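Trans-4-hydroxy-L-proline dehydratase (PDB 6VXC) uses a glycyl radical to dehydrate trans-4-hydroxy-L-proline to (S)-1-pyrroline-5-carboxylate in anaerobic hydroxyproline breakdown. Local coordinates at residues A[471-481]-A[509-520]. Numbering follows the deposited sequence.
Sequences MNIPKILELTL and LFEAFKKQLHYM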
loop_
_atom_site.group_PDB
_atom_site.type_symbol
_atom_site.label_atom_id
_atom_site.label_comp_id
_atom_site.label_asym_id
_atom_site.label_seq_id
_atom_site.Cartn_x
_atom_site.Cartn_y
_atom_site.Cartn_z
ATOM N N MET A 471 5.966 11.941 5.668
ATOM C CA MET A 471 6.433 13.200 6.235
ATOM C C MET A 471 7.153 12.899 7.543
ATOM O O MET A 471 6.572 12.289 8.445
ATOM C CB MET A 471 5.261 14.159 6.472
ATOM C CG MET A 471 5.659 15.562 6.953
ATOM S SD MET A 471 6.662 16.476 5.786
ATOM C CE MET A 471 5.624 16.479 4.325
ATOM N N ASN A 472 8.396 13.366 7.659
ATOM C CA ASN A 472 9.287 13.035 8.772
ATOM C C ASN A 472 9.004 14.014 9.917
ATOM O O ASN A 472 9.692 15.011 10.109
ATOM C CB ASN A 472 10.746 13.097 8.295
ATOM C CG ASN A 472 11.742 12.484 9.290
ATOM O OD1 ASN A 472 11.434 12.294 10.475
ATOM N ND2 ASN A 472 12.963 12.209 8.810
ATOM N N ILE A 473 7.937 13.739 10.681
ATOM C CA ILE A 473 7.530 14.679 11.729
ATOM C C ILE A 473 8.624 14.862 12.771
ATOM O O ILE A 473 8.870 16.002 13.185
ATOM C CB ILE A 473 6.183 14.260 12.330
ATOM C CG1 ILE A 473 5.147 14.149 11.218
ATOM C CG2 ILE A 473 5.733 15.262 13.364
ATOM C CD1 ILE A 473 3.852 13.573 11.686
ATOM N N PRO A 474 9.296 13.814 13.251
ATOM C CA PRO A 474 10.386 14.026 14.220
ATOM C C PRO A 474 11.498 14.928 13.692
ATOM O O PRO A 474 12.041 15.739 14.447
ATOM C CB PRO A 474 10.886 12.596 14.492
ATOM C CG PRO A 474 9.683 11.707 14.199
ATOM C CD PRO A 474 9.016 12.384 13.022
ATOM N N LYS A 475 11.868 14.800 12.421
ATOM C CA LYS A 475 12.915 15.674 11.901
ATOM C C LYS A 475 12.433 17.117 11.761
ATOM O O LYS A 475 13.250 18.035 11.792
ATOM C CB LYS A 475 13.438 15.153 10.573
ATOM C CG LYS A 475 14.763 15.799 10.133
ATOM C CD LYS A 475 15.400 15.016 8.992
ATOM C CE LYS A 475 16.704 15.647 8.495
ATOM N NZ LYS A 475 17.841 15.367 9.415
ATOM N N ILE A 476 11.127 17.342 11.648
ATOM C CA ILE A 476 10.631 18.710 11.705
ATOM C C ILE A 476 10.898 19.312 13.081
ATOM O O ILE A 476 11.254 20.492 13.193
ATOM C CB ILE A 476 9.144 18.755 11.320
ATOM C CG1 ILE A 476 9.004 18.388 9.830
ATOM C CG2 ILE A 476 8.524 20.128 11.643
ATOM C CD1 ILE A 476 7.566 18.292 9.344
ATOM N N LEU A 477 10.757 18.519 14.153
ATOM C CA LEU A 477 11.174 19.020 15.461
ATOM C C LEU A 477 12.680 19.264 15.483
ATOM O O LEU A 477 13.143 20.272 16.025
ATOM C CB LEU A 477 10.767 18.053 16.585
ATOM C CG LEU A 477 11.193 18.462 18.013
ATOM C CD1 LEU A 477 10.559 19.782 18.450
ATOM C CD2 LEU A 477 10.856 17.383 19.026
ATOM N N GLU A 478 13.456 18.370 14.866
ATOM C CA GLU A 478 14.899 18.577 14.827
ATOM C C GLU A 478 15.244 19.907 14.173
ATOM O O GLU A 478 16.021 20.692 14.729
ATOM C CB GLU A 478 15.579 17.419 14.091
ATOM C CG GLU A 478 17.111 17.489 14.063
ATOM C CD GLU A 478 17.746 16.240 13.450
ATOM O OE1 GLU A 478 17.591 16.014 12.237
ATOM O OE2 GLU A 478 18.394 15.474 14.193
ATOM N N LEU A 479 14.607 20.216 13.039
ATOM C CA LEU A 479 14.817 21.514 12.402
ATOM C C LEU A 479 14.440 22.646 13.342
ATOM O O LEU A 479 15.170 23.634 13.441
ATOM C CB LEU A 479 14.009 21.620 11.101
ATOM C CG LEU A 479 14.303 20.720 9.891
ATOM C CD1 LEU A 479 13.441 21.153 8.695
ATOM C CD2 LEU A 479 15.781 20.707 9.520
ATOM N N THR A 480 13.305 22.514 14.037
ATOM C CA THR A 480 12.879 23.517 15.013
ATOM C C THR A 480 13.957 23.767 16.060
ATOM O O THR A 480 14.227 24.916 16.424
ATOM C CB THR A 480 11.580 23.071 15.707
ATOM O OG1 THR A 480 10.578 22.779 14.733
ATOM C CG2 THR A 480 11.054 24.153 16.674
ATOM N N LEU A 481 14.529 22.693 16.615
ATOM C CA LEU A 481 15.549 22.821 17.648
ATOM C C LEU A 481 16.874 23.353 17.113
ATOM O O LEU A 481 17.754 23.671 17.912
ATOM C CB LEU A 481 15.757 21.477 18.354
ATOM C CG LEU A 481 14.529 20.946 19.111
ATOM C CD1 LEU A 481 14.793 19.571 19.695
ATOM C CD2 LEU A 481 14.122 21.899 20.201
ATOM N N LEU A 509 7.945 27.120 22.136
ATOM C CA LEU A 509 8.576 26.062 21.349
ATOM C C LEU A 509 7.576 25.384 20.414
ATOM O O LEU A 509 7.878 25.135 19.248
ATOM C CB LEU A 509 9.220 25.027 22.268
ATOM C CG LEU A 509 9.657 23.736 21.569
ATOM C CD1 LEU A 509 10.820 23.953 20.594
ATOM C CD2 LEU A 509 9.974 22.666 22.586
ATOM N N PHE A 510 6.385 25.057 20.912
ATOM C CA PHE A 510 5.418 24.348 20.080
ATOM C C PHE A 510 4.934 25.207 18.920
ATOM O O PHE A 510 4.658 24.680 17.843
ATOM C CB PHE A 510 4.227 23.868 20.906
ATOM C CG PHE A 510 3.318 22.903 20.159
ATOM C CD1 PHE A 510 3.807 21.693 19.681
ATOM C CD2 PHE A 510 1.978 23.207 19.952
ATOM C CE1 PHE A 510 2.975 20.795 18.985
ATOM C CE2 PHE A 510 1.146 22.319 19.269
ATOM C CZ PHE A 510 1.648 21.113 18.787
ATOM N N GLU A 511 4.814 26.519 19.125
ATOM C CA GLU A 511 4.481 27.420 18.025
ATOM C C GLU A 511 5.567 27.420 16.957
ATOM O O GLU A 511 5.264 27.410 15.764
ATOM C CB GLU A 511 4.253 28.832 18.564
ATOM C CG GLU A 511 4.316 29.925 17.506
ATOM C CD GLU A 511 4.364 31.331 18.127
ATOM O OE1 GLU A 511 3.304 31.818 18.574
ATOM O OE2 GLU A 511 5.466 31.937 18.197
ATOM N N ALA A 512 6.838 27.430 17.367
ATOM C CA ALA A 512 7.934 27.340 16.406
ATOM C C ALA A 512 7.878 26.033 15.619
ATOM O O ALA A 512 8.087 26.021 14.400
ATOM C CB ALA A 512 9.282 27.470 17.128
ATOM N N PHE A 513 7.596 24.922 16.302
ATOM C CA PHE A 513 7.427 23.647 15.608
ATOM C C PHE A 513 6.308 23.718 14.579
ATOM O O PHE A 513 6.456 23.224 13.455
ATOM C CB PHE A 513 7.131 22.535 16.614
ATOM C CG PHE A 513 6.582 21.269 15.992
ATOM C CD1 PHE A 513 7.423 20.369 15.364
ATOM C CD2 PHE A 513 5.220 21.002 16.025
ATOM C CE1 PHE A 513 6.921 19.206 14.788
ATOM C CE2 PHE A 513 4.701 19.851 15.444
ATOM C CZ PHE A 513 5.551 18.950 14.820
ATOM N N LYS A 514 5.169 24.303 14.959
ATOM C CA LYS A 514 4.052 24.416 14.032
ATOM C C LYS A 514 4.410 25.272 12.821
ATOM O O LYS A 514 3.967 24.978 11.701
ATOM C CB LYS A 514 2.829 24.971 14.762
ATOM C CG LYS A 514 2.198 23.954 15.724
ATOM C CD LYS A 514 0.779 24.354 16.126
ATOM C CE LYS A 514 0.758 25.553 17.076
ATOM N NZ LYS A 514 -0.609 25.904 17.592
ATOM N N LYS A 515 5.253 26.290 13.006
ATOM C CA LYS A 515 5.703 27.075 11.859
ATOM C C LYS A 515 6.622 26.263 10.955
ATOM O O LYS A 515 6.511 26.346 9.729
ATOM C CB LYS A 515 6.419 28.348 12.307
ATOM C CG LYS A 515 5.533 29.399 12.944
ATOM C CD LYS A 515 6.381 30.642 13.203
ATOM C CE LYS A 515 5.736 31.597 14.174
ATOM N NZ LYS A 515 6.677 32.726 14.424
ATOM N N GLN A 516 7.531 25.467 11.531
ATOM C CA GLN A 516 8.341 24.603 10.683
ATOM C C GLN A 516 7.462 23.614 9.927
ATOM O O GLN A 516 7.665 23.386 8.734
ATOM C CB GLN A 516 9.391 23.870 11.507
ATOM C CG GLN A 516 10.423 24.781 12.143
ATOM C CD GLN A 516 11.499 25.203 11.172
ATOM O OE1 GLN A 516 11.519 24.785 10.011
ATOM N NE2 GLN A 516 12.419 26.024 11.650
ATOM N N LEU A 517 6.456 23.054 10.603
ATOM C CA LEU A 517 5.523 22.131 9.965
ATOM C C LEU A 517 4.797 22.788 8.794
ATOM O O LEU A 517 4.685 22.202 7.714
ATOM C CB LEU A 517 4.519 21.630 11.000
ATOM C CG LEU A 517 3.439 20.638 10.592
ATOM C CD1 LEU A 517 4.082 19.426 9.969
ATOM C CD2 LEU A 517 2.634 20.248 11.830
ATOM N N HIS A 518 4.253 23.985 9.021
ATOM C CA HIS A 518 3.543 24.713 7.974
ATOM C C HIS A 518 4.430 24.899 6.755
ATOM O O HIS A 518 4.007 24.661 5.624
ATOM C CB HIS A 518 3.068 26.069 8.513
ATOM C CG HIS A 518 2.436 26.957 7.478
ATOM N ND1 HIS A 518 1.210 26.685 6.904
ATOM C CD2 HIS A 518 2.853 28.124 6.933
ATOM C CE1 HIS A 518 0.902 27.645 6.049
ATOM N NE2 HIS A 518 1.880 28.531 6.049
ATOM N N TYR A 519 5.681 25.301 6.973
ATOM C CA TYR A 519 6.597 25.507 5.857
ATOM C C TYR A 519 6.849 24.207 5.104
ATOM O O TYR A 519 6.804 24.166 3.870
ATOM C CB TYR A 519 7.907 26.082 6.378
ATOM C CG TYR A 519 8.975 26.281 5.325
ATOM C CD1 TYR A 519 8.839 27.260 4.346
ATOM C CD2 TYR A 519 10.132 25.521 5.337
ATOM C CE1 TYR A 519 9.822 27.463 3.400
ATOM C CE2 TYR A 519 11.125 25.710 4.398
ATOM C CZ TYR A 519 10.964 26.683 3.427
ATOM O OH TYR A 519 11.942 26.884 2.485
ATOM N N MET A 520 7.115 23.123 5.839
ATOM C CA MET A 520 7.449 21.867 5.175
ATOM C C MET A 520 6.243 21.305 4.421
ATOM O O MET A 520 6.391 20.743 3.326
ATOM C CB MET A 520 7.989 20.873 6.212
ATOM C CG MET A 520 8.787 19.699 5.637
ATOM S SD MET A 520 10.144 20.186 4.535
ATOM C CE MET A 520 11.007 21.317 5.607
#
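Ile-476 packs as a knob into a hole formed by Phe-513, Gln-516, Leu-517 and Met-520. Its CB lies 4.1 Å from CE1 of Phe-513. From there the side chain forks. The CG2 branch, set anti to the backbone N, comes within 3.6 Å of CE1 of Phe-513 and also touches N of Leu-517 and CB of Gln-516. The other branch ends in CD1, which meets CD1 of Leu-517 at 3.7 Å and lies near CB of Met-520. Phe-513 returns the fit: its ring enters between Ile-473, Ile-476, Leu-477 and Thr-480. CG2 of Ile-473 and N of Leu-477 lie at the ring edge.

One turn on, Thr-480 sits among Leu-509, Ala-512, Phe-513 and Gln-516. Its chi1 of -55° sets OG1 beside the backbone N and CG2 anti to it; CG2 meets CB of Ala-512 at 3.8 Å. OG1 of Thr-480 lies 3.3 Å from CG of Gln-516, the two side chains running past each other in opposite directions. This OG1 donates to O of Ile-476 (2.8 Å). NE2 of Gln-516 hydrogen-bonds to O of Ile-495 and OG1 of Thr-497.

The axes of segments 473-481 and 509-520 run at 118°, 8.8 Å apart at closest approach. Both helices lie in the connection between parallel neighbouring strands 463-472 and 565-573 of the glycyl radical enzyme fold. Helix 575-591 packs against both segments.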